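Glycoside Hydrolase Family 43_12 (Metagenome, PDB 7JVH) probably hydrolyses glycosidic bonds in plant cell-wall arabinoxylan or related glycans, as a two-domain family 43 glycoside hydrolase pairing a beta-propeller with a beta-sandwich. Local coordinates at residues 456-461 with 474-479; 478-483 with 508-513; 70-75 with 90-95; 64-69 with 316-321. All blocks are in the same frame, centred on the assembly; numbering follows the deposited sequence.

Contact 1 (456-461 with 474-479)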
loop_
_atom_site.group_PDB
_atom_site.type_symbol
_atom_site.label_atom_id
_atom_site.label_comp_id
_atom_site.label_asym_id
_atom_site.label_seq_id
_atom_site.Cartn_x
_atom_site.Cartn_y
_atom_site.Cartn_z
ATOM N N ALA A 456 15.406 0.676 30.981
ATOM C CA ALA A 456 15.360 2.136 31.009
ATOM C C ALA A 456 15.250 2.844 29.655
ATOM O O ALA A 456 15.336 4.078 29.571
ATOM C CB ALA A 456 16.535 2.680 31.802
ATOM N N GLN A 457 14.981 2.064 28.602
ATOM C CA GLN A 457 14.924 2.579 27.218
ATOM C C GLN A 457 13.647 3.393 26.951
ATOM O O GLN A 457 12.965 3.775 27.880
ATOM C CB GLN A 457 15.116 1.412 26.250
ATOM C CG GLN A 457 16.445 0.708 26.461
ATOM C CD GLN A 457 16.668 -0.498 25.582
ATOM O OE1 GLN A 457 15.737 -1.128 25.098
ATOM N NE2 GLN A 457 17.927 -0.835 25.395
ATOM N N LYS A 458 13.341 3.668 25.683
ATOM C CA LYS A 458 12.140 4.389 25.289
ATOM C C LYS A 458 11.138 3.433 24.642
ATOM O O LYS A 458 11.509 2.613 23.816
ATOM C CB LYS A 458 12.489 5.499 24.291
ATOM C CG LYS A 458 13.709 6.322 24.648
ATOM C CD LYS A 458 13.856 7.469 23.652
ATOM C CE LYS A 458 15.019 8.382 24.015
ATOM N NZ LYS A 458 15.138 9.479 23.025
ATOM N N ALA A 459 9.866 3.569 25.018
ATOM C CA ALA A 459 8.795 2.721 24.506
ATOM C C ALA A 459 7.516 3.531 24.404
ATOM O O ALA A 459 7.152 4.243 25.350
ATOM C CB ALA A 459 8.574 1.529 25.422
ATOM N N GLY A 460 6.850 3.449 23.246
ATOM C CA GLY A 460 5.681 4.256 23.008
ATOM C C GLY A 460 4.920 4.047 21.723
ATOM O O GLY A 460 4.943 2.971 21.137
ATOM N N LEU A 461 4.228 5.110 21.308
ATOM C CA LEU A 461 3.225 5.087 20.262
ATOM C C LEU A 461 3.637 6.073 19.191
ATOM O O LEU A 461 4.035 7.192 19.506
ATOM C CB LEU A 461 1.860 5.489 20.869
ATOM C CG LEU A 461 0.706 5.792 19.922
ATOM C CD1 LEU A 461 0.182 4.522 19.265
ATOM C CD2 LEU A 461 -0.380 6.507 20.695
ATOM N N THR A 474 6.543 8.648 23.942
ATOM C CA THR A 474 7.303 7.584 24.581
ATOM C C THR A 474 7.394 7.805 26.097
ATOM O O THR A 474 7.532 8.946 26.568
ATOM C CB THR A 474 8.742 7.503 24.016
ATOM O OG1 THR A 474 9.369 8.782 24.143
ATOM C CG2 THR A 474 8.759 7.123 22.549
ATOM N N VAL A 475 7.309 6.698 26.848
ATOM C CA VAL A 475 7.730 6.644 28.232
ATOM C C VAL A 475 9.234 6.511 28.190
ATOM O O VAL A 475 9.760 5.726 27.419
ATOM C CB VAL A 475 7.114 5.440 28.998
ATOM C CG1 VAL A 475 7.619 5.331 30.433
ATOM C CG2 VAL A 475 5.602 5.513 28.966
ATOM N N GLN A 476 9.915 7.294 29.033
ATOM C CA GLN A 476 11.365 7.261 29.186
ATOM C C GLN A 476 11.693 7.292 30.674
ATOM O O GLN A 476 10.797 7.400 31.485
ATOM C CB GLN A 476 11.988 8.450 28.462
ATOM C CG GLN A 476 11.687 8.463 26.971
ATOM C CD GLN A 476 12.312 9.633 26.242
ATOM O OE1 GLN A 476 13.315 10.180 26.673
ATOM N NE2 GLN A 476 11.707 10.028 25.136
ATOM N N THR A 477 12.985 7.183 31.004
ATOM C CA THR A 477 13.467 7.206 32.385
ATOM C C THR A 477 14.443 8.362 32.586
ATOM O O THR A 477 15.251 8.659 31.714
ATOM C CB THR A 477 14.190 5.900 32.784
ATOM O OG1 THR A 477 13.404 4.754 32.409
ATOM C CG2 THR A 477 14.456 5.856 34.290
ATOM N N GLU A 478 14.339 9.010 33.752
ATOM C CA GLU A 478 15.210 10.100 34.179
ATOM C C GLU A 478 15.299 10.013 35.701
ATOM O O GLU A 478 14.327 10.296 36.395
ATOM C CB GLU A 478 14.652 11.455 33.746
ATOM C CG GLU A 478 14.518 11.606 32.236
ATOM C CD GLU A 478 14.037 12.980 31.799
ATOM O OE1 GLU A 478 13.959 13.893 32.631
ATOM O OE2 GLU A 478 13.713 13.137 30.614
ATOM N N GLY A 479 16.471 9.603 36.206
ATOM C CA GLY A 479 16.653 9.219 37.590
ATOM C C GLY A 479 16.098 7.810 37.756
ATOM O O GLY A 479 16.322 6.935 36.911
HETATM O O HOH W 1 13.790 11.802 23.605
#
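Lys458 lays its aliphatic chain over one face of the Gln476 amide, the two side chains crossing at a slant. The atoms doing the touching are the outer methylenes: Lys458 CD lies 3.7 Å from Gln476 CD, and Lys458 CE comes to 3.6 Å of Gln476 OE1, both well above the amide plane. Beyond CG both chains are extended. The amide underneath is held against rotation, because Gln476 NE2 donates to Thr474 OG1 over 2.8 Å with an N-H...O angle of 176°, the acceptor lying in the amide plane. A water accepts from the same NE2 and also from Lys458 NZ, tying the two polar ends together; a glycerol, probably from the crystallisation liquor, makes a weak bond to that ammonium.

The opposite face of the ladder is apolar. Ala459 and Val475 form an antiparallel hydrogen-bonded pair, with Ala459 N to Val475 O at 3.2 Å and Val475 N to Ala459 O at 2.9 Å, and both side chains pack on Tyr451 of strand 442-451. One step on, the CA atoms of Gly460 and Thr474 are just 4.0 Å apart; a beta carbon on Gly460 would clash with Thr474 CA, so the close approach depends on the glycine. At the other end, Thr477 OG1 faces Ala456 O in a weak, unsettled contact and finds its stronger partner in the Tyr451 hydroxyl. Lys458, Thr474 and Gln476 carry the polar side and Ala459 and Val475 the apolar one of a beta-hairpin, strands 458-464 and 469-477, in a sheet of the concanavalin A-like beta-sandwich.

Contact 2 (478-483 with 508-513)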
loop_
_atom_site.group_PDB
_atom_site.type_symbol
_atom_site.label_atom_id
_atom_site.label_comp_id
_atom_site.label_asym_id
_atom_site.label_seq_id
_atom_site.Cartn_x
_atom_site.Cartn_y
_atom_site.Cartn_z
ATOM N N GLU A 478 14.339 9.010 33.752
ATOM C CA GLU A 478 15.210 10.100 34.179
ATOM C C GLU A 478 15.299 10.013 35.701
ATOM O O GLU A 478 14.327 10.296 36.395
ATOM C CB GLU A 478 14.652 11.455 33.746
ATOM C CG GLU A 478 14.518 11.606 32.236
ATOM C CD GLU A 478 14.037 12.980 31.799
ATOM O OE1 GLU A 478 13.959 13.893 32.631
ATOM O OE2 GLU A 478 13.713 13.137 30.614
ATOM N N GLY A 479 16.471 9.603 36.206
ATOM C CA GLY A 479 16.653 9.219 37.590
ATOM C C GLY A 479 16.098 7.810 37.756
ATOM O O GLY A 479 16.322 6.935 36.911
ATOM N N LYS A 480 15.382 7.588 38.860
ATOM C CA LYS A 480 14.643 6.347 39.081
ATOM C C LYS A 480 13.168 6.716 38.974
ATOM O O LYS A 480 12.347 6.412 39.853
ATOM C CB LYS A 480 14.983 5.697 40.437
ATOM C CG LYS A 480 14.320 4.320 40.660
ATOM C CD LYS A 480 14.520 3.364 39.482
ATOM C CE LYS A 480 13.787 2.053 39.701
ATOM N NZ LYS A 480 12.336 2.215 39.442
ATOM N N GLU A 481 12.855 7.400 37.873
ATOM C CA GLU A 481 11.533 7.893 37.568
ATOM C C GLU A 481 11.291 7.863 36.061
ATOM O O GLU A 481 12.188 8.137 35.263
ATOM C CB GLU A 481 11.368 9.317 38.094
ATOM C CG GLU A 481 10.918 9.374 39.553
ATOM C CD GLU A 481 10.240 10.690 39.901
ATOM O OE1 GLU A 481 9.532 11.232 38.992
ATOM O OE2 GLU A 481 10.414 11.163 41.066
ATOM N N GLN A 482 10.045 7.553 35.688
ATOM C CA GLN A 482 9.607 7.583 34.306
ATOM C C GLN A 482 8.952 8.906 33.953
ATOM O O GLN A 482 8.351 9.555 34.797
ATOM C CB GLN A 482 8.710 6.390 33.982
ATOM C CG GLN A 482 9.469 5.081 33.819
ATOM C CD GLN A 482 10.089 4.616 35.105
ATOM O OE1 GLN A 482 9.432 4.647 36.121
ATOM N NE2 GLN A 482 11.336 4.194 35.076
ATOM N N VAL A 483 9.076 9.282 32.675
ATOM C CA VAL A 483 8.526 10.510 32.124
ATOM C C VAL A 483 7.856 10.163 30.797
ATOM O O VAL A 483 8.160 9.142 30.198
ATOM C CB VAL A 483 9.625 11.556 31.889
ATOM C CG1 VAL A 483 10.260 11.942 33.197
ATOM C CG2 VAL A 483 10.672 11.016 30.911
ATOM N N ILE A 508 5.536 11.019 35.367
ATOM C CA ILE A 508 4.464 10.101 35.766
ATOM C C ILE A 508 4.860 9.235 36.979
ATOM O O ILE A 508 4.259 8.177 37.220
ATOM C CB ILE A 508 4.053 9.200 34.579
ATOM C CG1 ILE A 508 5.247 8.401 34.048
ATOM C CG2 ILE A 508 3.504 10.046 33.446
ATOM C CD1 ILE A 508 4.857 7.303 33.102
ATOM N N GLY A 509 5.855 9.704 37.741
ATOM C CA GLY A 509 6.405 8.998 38.872
ATOM C C GLY A 509 7.065 7.697 38.450
ATOM O O GLY A 509 7.488 7.507 37.288
ATOM N N LYS A 510 7.091 6.769 39.407
ATOM C CA LYS A 510 7.704 5.460 39.258
ATOM C C LYS A 510 6.710 4.436 38.745
ATOM O O LYS A 510 5.950 3.854 39.512
ATOM C CB LYS A 510 8.229 4.996 40.610
ATOM C CG LYS A 510 9.304 5.876 41.197
ATOM C CD LYS A 510 10.174 5.070 42.158
ATOM C CE LYS A 510 11.222 5.922 42.834
ATOM N NZ LYS A 510 12.418 5.117 43.232
ATOM N N LEU A 511 6.710 4.228 37.432
ATOM C CA LEU A 511 5.770 3.332 36.781
ATOM C C LEU A 511 5.817 1.913 37.377
ATOM O O LEU A 511 6.753 1.161 37.126
ATOM C CB LEU A 511 6.014 3.315 35.271
ATOM C CG LEU A 511 4.815 2.954 34.412
ATOM C CD1 LEU A 511 3.703 3.980 34.552
ATOM C CD2 LEU A 511 5.263 2.844 32.955
ATOM N N LYS A 512 4.833 1.595 38.228
ATOM C CA LYS A 512 4.689 0.276 38.852
ATOM C C LYS A 512 3.472 -0.485 38.313
ATOM O O LYS A 512 3.104 -1.527 38.874
ATOM C CB LYS A 512 4.571 0.412 40.376
ATOM C CG LYS A 512 5.727 1.123 41.051
ATOM C CD LYS A 512 5.620 1.061 42.553
ATOM C CE LYS A 512 6.842 1.740 43.165
ATOM N NZ LYS A 512 6.684 1.938 44.642
ATOM N N THR A 513 2.853 0.026 37.239
ATOM C CA THR A 513 1.731 -0.647 36.578
ATOM C C THR A 513 1.836 -0.449 35.072
ATOM O O THR A 513 2.568 0.423 34.618
ATOM C CB THR A 513 0.355 -0.082 37.009
ATOM O OG1 THR A 513 0.038 1.065 36.215
ATOM C CG2 THR A 513 0.337 0.317 38.486
#
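Gln482 meets the 508-513 loop with CB, CG and OE1, while NE2 turns away. Its CB sits 4.0 Å from Ile508 CG1 and also lies close to the Gly509 carbonyl oxygen. CG comes next, touching Leu511 CB at 4.1 Å, where the two side chains cross at about a right angle. A bend at chi2 (67°) then turns the amide back toward the loop backbone, and Gln482 OE1 accepts from Leu511 N over 3.1 Å, the donor tilted 20° from the plane of the amide carbonyl. NE2 is directed to Thr477 OG1, a weak bond. The backbone of the same residue adds two more links: Gln482 N donates to Gly509 O at 3.0 Å, and Ile508 N to Gln482 O at 3.2 Å. Replacing this glutamine with an alanine would probably leave Leu511 N without its acceptor and open a gap beside Leu511 CB.

Toward solvent, Lys510 stretches past the Lys480 backbone, its CE 3.2 Å from Lys480 O, and crosses the Lys480 side chain nearly perpendicularly. The two ammonium nitrogens, Lys480 NZ and Lys510 NZ, are 4.8 Å apart, like charges whose repulsion solvent probably eases, both residues being exposed.

Strand 482-489 thus runs between 469-477 and 501-507, with the loop following 501-507 folded over its start, while Gln482 and Leu511 both rest on Tyr451 of strand 442-451.

Contact 3 (70-75 with 90-95)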
loop_
_atom_site.group_PDB
_atom_site.type_symbol
_atom_site.label_atom_id
_atom_site.label_comp_id
_atom_site.label_asym_id
_atom_site.label_seq_id
_atom_site.Cartn_x
_atom_site.Cartn_y
_atom_site.Cartn_z
ATOM N N GLY A 70 -9.362 -20.653 -11.530
ATOM C CA GLY A 70 -10.599 -21.346 -11.206
ATOM C C GLY A 70 -11.577 -20.464 -10.445
ATOM O O GLY A 70 -11.951 -19.379 -10.923
ATOM N N ASP A 71 -11.980 -20.922 -9.251
ATOM C CA ASP A 71 -12.870 -20.171 -8.361
ATOM C C ASP A 71 -12.161 -19.118 -7.520
ATOM O O ASP A 71 -12.832 -18.342 -6.835
ATOM C CB ASP A 71 -13.604 -21.120 -7.400
ATOM C CG ASP A 71 -14.493 -22.111 -8.115
ATOM O OD1 ASP A 71 -14.857 -21.854 -9.289
ATOM O OD2 ASP A 71 -14.836 -23.141 -7.489
ATOM N N ASP A 72 -10.819 -19.100 -7.567
ATOM C CA ASP A 72 -9.990 -18.292 -6.664
ATOM C C ASP A 72 -9.398 -17.038 -7.310
ATOM O O ASP A 72 -8.801 -17.110 -8.394
ATOM C CB ASP A 72 -8.860 -19.153 -6.109
ATOM C CG ASP A 72 -9.362 -20.271 -5.243
ATOM O OD1 ASP A 72 -10.093 -19.969 -4.277
ATOM O OD2 ASP A 72 -9.015 -21.435 -5.516
ATOM N N TYR A 73 -9.564 -15.901 -6.617
ATOM C CA TYR A 73 -9.003 -14.617 -7.011
ATOM C C TYR A 73 -7.854 -14.274 -6.070
ATOM O O TYR A 73 -7.908 -14.580 -4.886
ATOM C CB TYR A 73 -10.053 -13.492 -6.950
ATOM C CG TYR A 73 -11.219 -13.657 -7.894
ATOM C CD1 TYR A 73 -11.103 -13.324 -9.240
ATOM C CD2 TYR A 73 -12.460 -14.148 -7.446
ATOM C CE1 TYR A 73 -12.175 -13.473 -10.110
ATOM C CE2 TYR A 73 -13.525 -14.300 -8.312
ATOM C CZ TYR A 73 -13.376 -13.960 -9.640
ATOM O OH TYR A 73 -14.427 -14.128 -10.510
ATOM N N TYR A 74 -6.820 -13.633 -6.621
ATOM C CA TYR A 74 -5.681 -13.140 -5.844
ATOM C C TYR A 74 -5.397 -11.694 -6.226
ATOM O O TYR A 74 -5.436 -11.341 -7.397
ATOM C CB TYR A 74 -4.448 -14.023 -6.043
ATOM C CG TYR A 74 -4.664 -15.466 -5.623
ATOM C CD1 TYR A 74 -5.183 -16.390 -6.510
ATOM C CD2 TYR A 74 -4.344 -15.898 -4.342
ATOM C CE1 TYR A 74 -5.386 -17.713 -6.139
ATOM C CE2 TYR A 74 -4.534 -17.213 -3.964
ATOM C CZ TYR A 74 -5.062 -18.112 -4.866
ATOM O OH TYR A 74 -5.263 -19.411 -4.494
ATOM N N LEU A 75 -5.151 -10.862 -5.213
ATOM C CA LEU A 75 -5.009 -9.425 -5.391
ATOM C C LEU A 75 -3.806 -8.957 -4.596
ATOM O O LEU A 75 -3.637 -9.352 -3.444
ATOM C CB LEU A 75 -6.281 -8.717 -4.923
ATOM C CG LEU A 75 -6.250 -7.200 -4.703
ATOM C CD1 LEU A 75 -6.412 -6.418 -6.000
ATOM C CD2 LEU A 75 -7.331 -6.834 -3.675
ATOM N N HIS A 90 -6.872 -13.108 -0.907
ATOM C CA HIS A 90 -7.624 -14.162 -1.607
ATOM C C HIS A 90 -9.129 -14.005 -1.387
ATOM O O HIS A 90 -9.555 -13.642 -0.310
ATOM C CB HIS A 90 -7.134 -15.551 -1.167
ATOM C CG HIS A 90 -8.075 -16.670 -1.496
ATOM N ND1 HIS A 90 -9.018 -17.140 -0.606
ATOM C CD2 HIS A 90 -8.203 -17.429 -2.613
ATOM C CE1 HIS A 90 -9.695 -18.131 -1.168
ATOM N NE2 HIS A 90 -9.215 -18.331 -2.381
ATOM N N SER A 91 -9.909 -14.269 -2.439
ATOM C CA SER A 91 -11.373 -14.171 -2.418
ATOM C C SER A 91 -12.009 -15.042 -3.510
ATOM O O SER A 91 -11.456 -15.180 -4.604
ATOM C CB SER A 91 -11.801 -12.714 -2.597
ATOM O OG SER A 91 -13.212 -12.575 -2.719
ATOM N N THR A 92 -13.175 -15.617 -3.204
ATOM C CA THR A 92 -13.946 -16.379 -4.179
ATOM C C THR A 92 -15.097 -15.580 -4.786
ATOM O O THR A 92 -15.738 -16.056 -5.711
ATOM C CB THR A 92 -14.513 -17.666 -3.566
ATOM O OG1 THR A 92 -15.286 -17.338 -2.411
ATOM C CG2 THR A 92 -13.398 -18.607 -3.174
ATOM N N ASP A 93 -15.326 -14.365 -4.275
ATOM C CA ASP A 93 -16.472 -13.537 -4.654
ATOM C C ASP A 93 -16.188 -12.056 -4.950
ATOM O O ASP A 93 -17.104 -11.316 -5.283
ATOM C CB ASP A 93 -17.554 -13.634 -3.571
ATOM C CG ASP A 93 -17.090 -13.106 -2.211
ATOM O OD1 ASP A 93 -16.296 -12.143 -2.150
ATOM O OD2 ASP A 93 -17.541 -13.655 -1.188
ATOM N N LEU A 94 -14.923 -11.635 -4.802
ATOM C CA LEU A 94 -14.360 -10.264 -5.044
ATOM C C LEU A 94 -14.825 -9.216 -4.031
ATOM O O LEU A 94 -14.523 -8.059 -4.250
ATOM C CB LEU A 94 -14.603 -9.740 -6.462
ATOM C CG LEU A 94 -14.141 -10.607 -7.621
ATOM C CD1 LEU A 94 -14.698 -10.050 -8.905
ATOM C CD2 LEU A 94 -12.633 -10.650 -7.689
ATOM N N ILE A 95 -15.572 -9.604 -3.004
ATOM C CA ILE A 95 -16.026 -8.656 -1.949
ATOM C C ILE A 95 -15.421 -9.052 -0.606
ATOM O O ILE A 95 -14.995 -8.184 0.122
ATOM C CB ILE A 95 -17.557 -8.646 -1.859
ATOM C CG1 ILE A 95 -18.192 -8.435 -3.228
ATOM C CG2 ILE A 95 -18.022 -7.606 -0.864
ATOM C CD1 ILE A 95 -18.613 -7.035 -3.479
#
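Two neighbouring strands of a four-stranded propeller blade, 72-76 and 85-91, meet here, with Tyr73 and Ser91 as an antiparallel hydrogen-bonded pair and Tyr74 and His90 as the non-hydrogen-bonded pair beside it. Five such antiparallel sheets follow one another in the chain, as expected for the five-bladed beta-propeller of family 43. Tyr73 N reaches Ser91 O at 2.9 Å, and Ser91 N returns a bond to Tyr73 O at 3.2 Å.

On the Tyr73 face, the phenol ring is held by a methyl above it and by carbonyls at its rim. Leu94 CD2 stands 3.4 Å from the centroid of the Tyr73 ring, 13° off the normal, a CH-pi contact over the ring's centre, while the carbonyl oxygens of Ser91 and Thr92 lie at the ring edge, in its plane. The hydroxyl is tied off by Glu309 O. What brings Leu94 there is a turn after the strand: Ser91 OG accepts from Asp93 N at 3.2 Å, an ST turn, and from Leu94 N at 2.9 Å, and Leu94 takes a positive phi.

The Tyr74 face carries His90, whose ring lies obliquely to that of Tyr74, centroids 5.4 Å apart. With CG trans to its own backbone nitrogen (chi1 163°), the imidazole reaches diagonally across the ladder to Asp72, two residues before its own partner Tyr74. There His90 NE2 donates to Asp72 OD1 over 2.7 Å, nearly straight, with the oxygen in the plane of the imidazole but the nitrogen 48° above the plane of the carboxylate.

Contact 4 (64-69 with 316-321)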
loop_
_atom_site.group_PDB
_atom_site.type_symbol
_atom_site.label_atom_id
_atom_site.label_comp_id
_atom_site.label_asym_id
_atom_site.label_seq_id
_atom_site.Cartn_x
_atom_site.Cartn_y
_atom_site.Cartn_z
ATOM N N PRO A 64 -3.143 -1.708 -7.596
ATOM C CA PRO A 64 -3.718 -3.036 -7.385
ATOM C C PRO A 64 -3.639 -3.868 -8.650
ATOM O O PRO A 64 -3.932 -3.369 -9.744
ATOM C CB PRO A 64 -5.172 -2.729 -7.028
ATOM C CG PRO A 64 -5.460 -1.431 -7.711
ATOM C CD PRO A 64 -4.170 -0.656 -7.704
ATOM N N SER A 65 -3.240 -5.133 -8.486
ATOM C CA SER A 65 -3.188 -6.100 -9.559
ATOM C C SER A 65 -3.936 -7.347 -9.107
ATOM O O SER A 65 -3.884 -7.727 -7.939
ATOM C CB SER A 65 -1.735 -6.439 -9.876
ATOM O OG SER A 65 -1.643 -7.502 -10.805
ATOM N N ILE A 66 -4.619 -7.990 -10.055
ATOM C CA ILE A 66 -5.516 -9.094 -9.767
ATOM C C ILE A 66 -5.470 -10.157 -10.864
ATOM O O ILE A 66 -5.378 -9.846 -12.047
ATOM C CB ILE A 66 -6.965 -8.575 -9.541
ATOM C CG1 ILE A 66 -7.897 -9.708 -9.141
ATOM C CG2 ILE A 66 -7.488 -7.844 -10.769
ATOM C CD1 ILE A 66 -9.162 -9.215 -8.443
ATOM N N CYS A 67 -5.522 -11.421 -10.441
ATOM C CA CYS A 67 -5.576 -12.554 -11.330
ATOM C C CYS A 67 -6.572 -13.594 -10.796
ATOM O O CYS A 67 -6.982 -13.535 -9.637
ATOM C CB CYS A 67 -4.195 -13.160 -11.472
ATOM S SG CYS A 67 -3.676 -14.150 -10.069
ATOM N N ARG A 68 -6.937 -14.550 -11.662
ATOM C CA ARG A 68 -7.850 -15.623 -11.314
ATOM C C ARG A 68 -7.319 -16.986 -11.735
ATOM O O ARG A 68 -6.790 -17.141 -12.833
ATOM C CB ARG A 68 -9.213 -15.385 -11.970
ATOM C CG ARG A 68 -10.257 -16.448 -11.657
ATOM C CD ARG A 68 -11.616 -16.079 -12.229
ATOM N NE ARG A 68 -12.424 -17.273 -12.463
ATOM C CZ ARG A 68 -13.707 -17.274 -12.802
ATOM N NH1 ARG A 68 -14.370 -16.131 -12.995
ATOM N NH2 ARG A 68 -14.342 -18.427 -12.962
ATOM N N LYS A 69 -7.461 -17.963 -10.830
ATOM C CA LYS A 69 -7.316 -19.384 -11.125
ATOM C C LYS A 69 -8.566 -20.099 -10.606
ATOM O O LYS A 69 -8.805 -20.127 -9.391
ATOM C CB LYS A 69 -6.065 -19.954 -10.463
ATOM C CG LYS A 69 -5.855 -21.431 -10.742
ATOM C CD LYS A 69 -4.809 -22.037 -9.842
ATOM C CE LYS A 69 -4.641 -23.507 -10.139
ATOM N NZ LYS A 69 -3.684 -24.132 -9.195
ATOM N N TYR A 316 -14.655 -7.266 -13.639
ATOM C CA TYR A 316 -14.486 -6.293 -12.535
ATOM C C TYR A 316 -13.105 -5.641 -12.621
ATOM O O TYR A 316 -12.138 -6.334 -12.870
ATOM C CB TYR A 316 -14.707 -7.002 -11.201
ATOM C CG TYR A 316 -16.152 -7.337 -10.988
ATOM C CD1 TYR A 316 -16.633 -8.613 -11.195
ATOM C CD2 TYR A 316 -17.049 -6.348 -10.655
ATOM C CE1 TYR A 316 -17.972 -8.908 -11.030
ATOM C CE2 TYR A 316 -18.389 -6.624 -10.489
ATOM C CZ TYR A 316 -18.847 -7.907 -10.671
ATOM O OH TYR A 316 -20.168 -8.161 -10.501
ATOM N N GLY A 317 -13.033 -4.335 -12.391
ATOM C CA GLY A 317 -11.746 -3.624 -12.456
ATOM C C GLY A 317 -11.330 -3.006 -11.136
ATOM O O GLY A 317 -12.068 -2.196 -10.608
ATOM N N VAL A 318 -10.151 -3.362 -10.639
ATOM C CA VAL A 318 -9.649 -2.769 -9.372
ATOM C C VAL A 318 -8.704 -1.635 -9.748
ATOM O O VAL A 318 -8.026 -1.775 -10.732
ATOM C CB VAL A 318 -8.935 -3.812 -8.503
ATOM C CG1 VAL A 318 -9.877 -4.889 -8.009
ATOM C CG2 VAL A 318 -7.743 -4.410 -9.213
ATOM N N PHE A 319 -8.702 -0.541 -8.995
ATOM C CA PHE A 319 -7.792 0.585 -9.307
ATOM C C PHE A 319 -7.398 1.324 -8.029
ATOM O O PHE A 319 -7.800 0.913 -6.962
ATOM C CB PHE A 319 -8.426 1.541 -10.311
ATOM C CG PHE A 319 -9.749 2.132 -9.910
ATOM C CD1 PHE A 319 -10.887 1.357 -9.860
ATOM C CD2 PHE A 319 -9.866 3.473 -9.620
ATOM C CE1 PHE A 319 -12.106 1.912 -9.520
ATOM C CE2 PHE A 319 -11.086 4.023 -9.279
ATOM C CZ PHE A 319 -12.204 3.242 -9.229
ATOM N N LEU A 320 -6.613 2.388 -8.172
ATOM C CA LEU A 320 -6.187 3.143 -7.022
ATOM C C LEU A 320 -6.835 4.497 -7.034
ATOM O O LEU A 320 -7.183 5.003 -8.103
ATOM C CB LEU A 320 -4.654 3.249 -6.952
ATOM C CG LEU A 320 -3.912 4.188 -7.896
ATOM C CD1 LEU A 320 -4.034 5.643 -7.463
ATOM C CD2 LEU A 320 -2.443 3.785 -7.992
ATOM N N GLY A 321 -7.007 5.057 -5.827
ATOM C CA GLY A 321 -7.543 6.382 -5.641
ATOM C C GLY A 321 -7.176 6.837 -4.252
ATOM O O GLY A 321 -6.670 6.055 -3.450
#
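Pro64 presses its ring against the 318-320 backbone, and this is the tight part of the contact. Pro64 CG lies 3.4 Å from Phe319 C and equally near that residue's carbonyl oxygen, so the pyrrolidine edge rests directly on a peptide group. On its flanks, Pro64 CB touches Val318 CG2 at 3.8 Å and Pro64 CD approaches Leu320 CB at 4.0 Å. Val318 CG2, placed between its own backbone N and carbonyl carbon (chi1 of CG1 -66°), also meets Ile66 CG2 at 3.8 Å, so a single methyl serves two partners. A glycine in place of Pro64 would probably leave Val318 CG2 and Leu320 CB facing a gap and give the chain before Ser65 more freedom to turn.

Past Ile66 the segments diverge: Cys67 to Lys69 touch nothing of 316-321, and Arg68 is exposed, its side chain lying along Tyr73 and Val308.

The two segments share no hydrogen bond; strand 65-69 belongs to the first propeller sheet and 316-322 to the last. One polar tie between these sheets runs through Asp306, whose carboxylate accepts from Ile66 N and bonds to Ser65 OG. The segments themselves meet by van der Waals packing alone; directionality probably comes from the Asp306 bonds.

The four contacts form two pairs in two domains. Contacts 1 and 2 are 9 Å apart between centres and share Glu478 and Gly479; strands 469-477 and 482-489 adjoin, Gln476 N lying 2.8 Å from Val483 O. Contacts 3 and 4 are 10 Å apart, joined through adjacent strands 65-69 and 72-76, where Tyr74 N is 3.0 Å from Cys67 O, and by Leu94 against Tyr316; contact 3 is nested within the long loop that contact 4 closes. Between contacts 1 and 4, nearest atoms are about 24 Å apart. Family 43 enzymes hold their active site at the propeller axis; a glycerol about 6 Å from the Leu320 side chain may mark a pocket near contact 4.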